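Local atomic coordinates of peptide methionine sulfoxide reductase MsrA (Treponema denticola ATCC 35405, PDB entry 5FA9), a protein that probably repairs oxidised proteins by reducing methionine sulfoxide back to methionine, as a bifunctional fusion of an MsrA and an MsrB reductase. Residues 16-21 with 72-77. The protein carries 2 engineered substitutions. Numbering follows the deposited sequence.
Sequences EGYFRQ and YFRIID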
loop_
_atom_site.group_PDB
_atom_site.type_symbol
_atom_site.label_atom_id
_atom_site.label_comp_id
_atom_site.label_asym_id
_atom_site.label_seq_id
_atom_site.Cartn_x
_atom_site.Cartn_y
_atom_site.Cartn_z
ATOM N N GLU B 16 -11.128 9.668 11.462
ATOM C CA GLU B 16 -11.387 8.940 10.227
ATOM C C GLU B 16 -12.263 9.765 9.291
ATOM O O GLU B 16 -12.040 9.790 8.081
ATOM C CB GLU B 16 -12.053 7.591 10.510
ATOM C CG GLU B 16 -12.284 6.760 9.257
ATOM C CD GLU B 16 -12.969 5.439 9.540
ATOM O OE1 GLU B 16 -13.833 5.394 10.440
ATOM O OE2 GLU B 16 -12.643 4.443 8.858
ATOM N N GLY B 17 -13.260 10.435 9.861
ATOM C CA GLY B 17 -14.164 11.273 9.094
ATOM C C GLY B 17 -13.445 12.393 8.366
ATOM O O GLY B 17 -13.863 12.817 7.289
ATOM N N TYR B 18 -12.358 12.873 8.960
ATOM C CA TYR B 18 -11.558 13.930 8.358
ATOM C C TYR B 18 -10.675 13.395 7.234
ATOM O O TYR B 18 -10.757 13.857 6.096
ATOM C CB TYR B 18 -10.696 14.619 9.418
ATOM C CG TYR B 18 -9.893 15.789 8.892
ATOM C CD1 TYR B 18 -10.428 17.070 8.873
ATOM C CD2 TYR B 18 -8.598 15.612 8.418
ATOM C CE1 TYR B 18 -9.699 18.142 8.392
ATOM C CE2 TYR B 18 -7.863 16.677 7.935
ATOM C CZ TYR B 18 -8.417 17.939 7.925
ATOM O OH TYR B 18 -7.686 19.002 7.447
ATOM N N PHE B 19 -9.833 12.419 7.563
ATOM C CA PHE B 19 -8.821 11.929 6.632
ATOM C C PHE B 19 -9.402 11.190 5.429
ATOM O O PHE B 19 -8.746 11.071 4.395
ATOM C CB PHE B 19 -7.830 11.019 7.363
ATOM C CG PHE B 19 -6.765 11.766 8.110
ATOM C CD1 PHE B 19 -5.627 12.211 7.458
ATOM C CD2 PHE B 19 -6.900 12.027 9.464
ATOM C CE1 PHE B 19 -4.644 12.903 8.140
ATOM C CE2 PHE B 19 -5.922 12.717 10.152
ATOM C CZ PHE B 19 -4.792 13.157 9.488
ATOM N N ARG B 20 -10.630 10.698 5.559
ATOM C CA ARG B 20 -11.280 10.000 4.454
ATOM C C ARG B 20 -11.631 10.965 3.322
ATOM O O ARG B 20 -11.897 10.544 2.197
ATOM C CB ARG B 20 -12.537 9.272 4.937
ATOM C CG ARG B 20 -13.718 10.182 5.228
ATOM C CD ARG B 20 -14.860 9.410 5.870
ATOM N NE ARG B 20 -15.261 8.253 5.073
ATOM C CZ ARG B 20 -16.079 8.312 4.027
ATOM N NH1 ARG B 20 -16.589 9.474 3.644
ATOM N NH2 ARG B 20 -16.388 7.206 3.363
ATOM N N GLN B 21 -11.624 12.259 3.627
ATOM C CA GLN B 21 -11.978 13.285 2.652
ATOM C C GLN B 21 -10.754 13.816 1.915
ATOM O O GLN B 21 -10.876 14.637 1.006
ATOM C CB GLN B 21 -12.706 14.442 3.335
ATOM C CG GLN B 21 -14.015 14.059 3.993
ATOM C CD GLN B 21 -14.713 15.247 4.618
ATOM O OE1 GLN B 21 -15.309 16.068 3.920
ATOM N NE2 GLN B 21 -14.638 15.350 5.940
ATOM N N TYR B 72 -2.852 16.306 10.330
ATOM C CA TYR B 72 -2.942 15.719 11.661
ATOM C C TYR B 72 -2.783 16.768 12.758
ATOM O O TYR B 72 -3.595 16.837 13.682
ATOM C CB TYR B 72 -1.891 14.619 11.825
ATOM C CG TYR B 72 -1.778 14.080 13.233
ATOM C CD1 TYR B 72 -2.786 13.298 13.782
ATOM C CD2 TYR B 72 -0.655 14.342 14.008
ATOM C CE1 TYR B 72 -2.686 12.803 15.067
ATOM C CE2 TYR B 72 -0.544 13.846 15.293
ATOM C CZ TYR B 72 -1.563 13.079 15.818
ATOM O OH TYR B 72 -1.459 12.585 17.098
ATOM N N PHE B 73 -1.741 17.585 12.650
ATOM C CA PHE B 73 -1.483 18.630 13.636
ATOM C C PHE B 73 -2.533 19.736 13.570
ATOM O O PHE B 73 -2.726 20.479 14.532
ATOM C CB PHE B 73 -0.085 19.220 13.441
ATOM C CG PHE B 73 1.001 18.449 14.138
ATOM C CD1 PHE B 73 1.660 17.414 13.495
ATOM C CD2 PHE B 73 1.361 18.758 15.441
ATOM C CE1 PHE B 73 2.658 16.703 14.136
ATOM C CE2 PHE B 73 2.359 18.052 16.087
ATOM C CZ PHE B 73 3.008 17.022 15.434
ATOM N N ARG B 74 -3.210 19.838 12.431
ATOM C CA ARG B 74 -4.242 20.850 12.241
ATOM C C ARG B 74 -5.485 20.549 13.078
ATOM O O ARG B 74 -6.157 21.462 13.559
ATOM C CB ARG B 74 -4.619 20.949 10.761
ATOM C CG ARG B 74 -5.834 21.816 10.477
ATOM C CD ARG B 74 -6.397 21.531 9.098
ATOM N NE ARG B 74 -7.306 22.578 8.643
ATOM C CZ ARG B 74 -7.893 22.588 7.450
ATOM N NH1 ARG B 74 -7.665 21.605 6.590
ATOM N NH2 ARG B 74 -8.706 23.580 7.117
ATOM N N ILE B 75 -5.776 19.265 13.264
ATOM C CA ILE B 75 -7.012 18.856 13.922
ATOM C C ILE B 75 -6.814 18.409 15.370
ATOM O O ILE B 75 -7.747 17.914 16.000
ATOM C CB ILE B 75 -7.699 17.712 13.150
ATOM C CG1 ILE B 75 -6.817 16.461 13.150
ATOM C CG2 ILE B 75 -8.016 18.144 11.726
ATOM C CD1 ILE B 75 -7.460 15.262 12.486
ATOM N N ILE B 76 -5.608 18.582 15.902
ATOM C CA ILE B 76 -5.347 18.198 17.287
ATOM C C ILE B 76 -4.661 19.304 18.080
ATOM O O ILE B 76 -4.146 20.268 17.514
ATOM C CB ILE B 76 -4.461 16.937 17.381
ATOM C CG1 ILE B 76 -3.037 17.252 16.917
ATOM C CG2 ILE B 76 -5.066 15.781 16.597
ATOM C CD1 ILE B 76 -2.019 16.224 17.343
ATOM N N ASP B 77 -4.667 19.152 19.400
ATOM C CA ASP B 77 -3.852 19.977 20.280
ATOM C C ASP B 77 -2.630 19.169 20.706
ATOM O O ASP B 77 -2.726 18.310 21.583
ATOM C CB ASP B 77 -4.651 20.440 21.500
ATOM C CG ASP B 77 -3.861 21.373 22.400
ATOM O OD1 ASP B 77 -2.820 21.900 21.954
ATOM O OD2 ASP B 77 -4.283 21.581 23.557
#
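The ring of Y18 carries the methyl CG2 of I75 over one face, almost on the ring normal and 3.7 Å from the centroid, a CH-pi contact. NH1 of R74 lies at the edge of the same ring, in its plane, with the guanidinium turned 89° from the ring. R74 NH1 lies 2.7 Å from Y18 OH, but the N-H points poorly at the oxygen (124°), making a weak hydrogen bond; the stronger partner of this hydroxyl is H71 ND1, on the same helix as R74. Tyrosine suits the place because it offers a flat apolar face to isoleucine and a polar end to two basic side chains. A chi1 of -176° sets the ring of Y18 opposite its backbone N, whence it reaches over to the C-terminal end of helix 65-74, while R74, extended from CG to NE, carries its guanidinium out to the hydroxyl.

One face of F19 has CD2 of the neighbouring Y18 over it, 4.1 Å above the plane and away from the centre. F19 CZ is 4.0 Å from Y72 CB on the last turn of helix 65-74, and F19 CE2 is 3.8 Å from CD1 of I75, just past that helix. Branched I75 thus serves both rings, one methyl for each. L7, I56, L68 and H71 also touch F19; phenylalanine, with no polar side-chain atom to satisfy, suits this buried, mostly aliphatic place, whereas Y72 sends its hydroxyl to A8 O.

Helix 12-19 thereby packs against the C-terminal end of helix 65-74 and the residue following it, with F19 and Y72 reaching L7 of strand 2-8; such helix packing beside a central mixed sheet belongs to the alpha/beta MsrA fold.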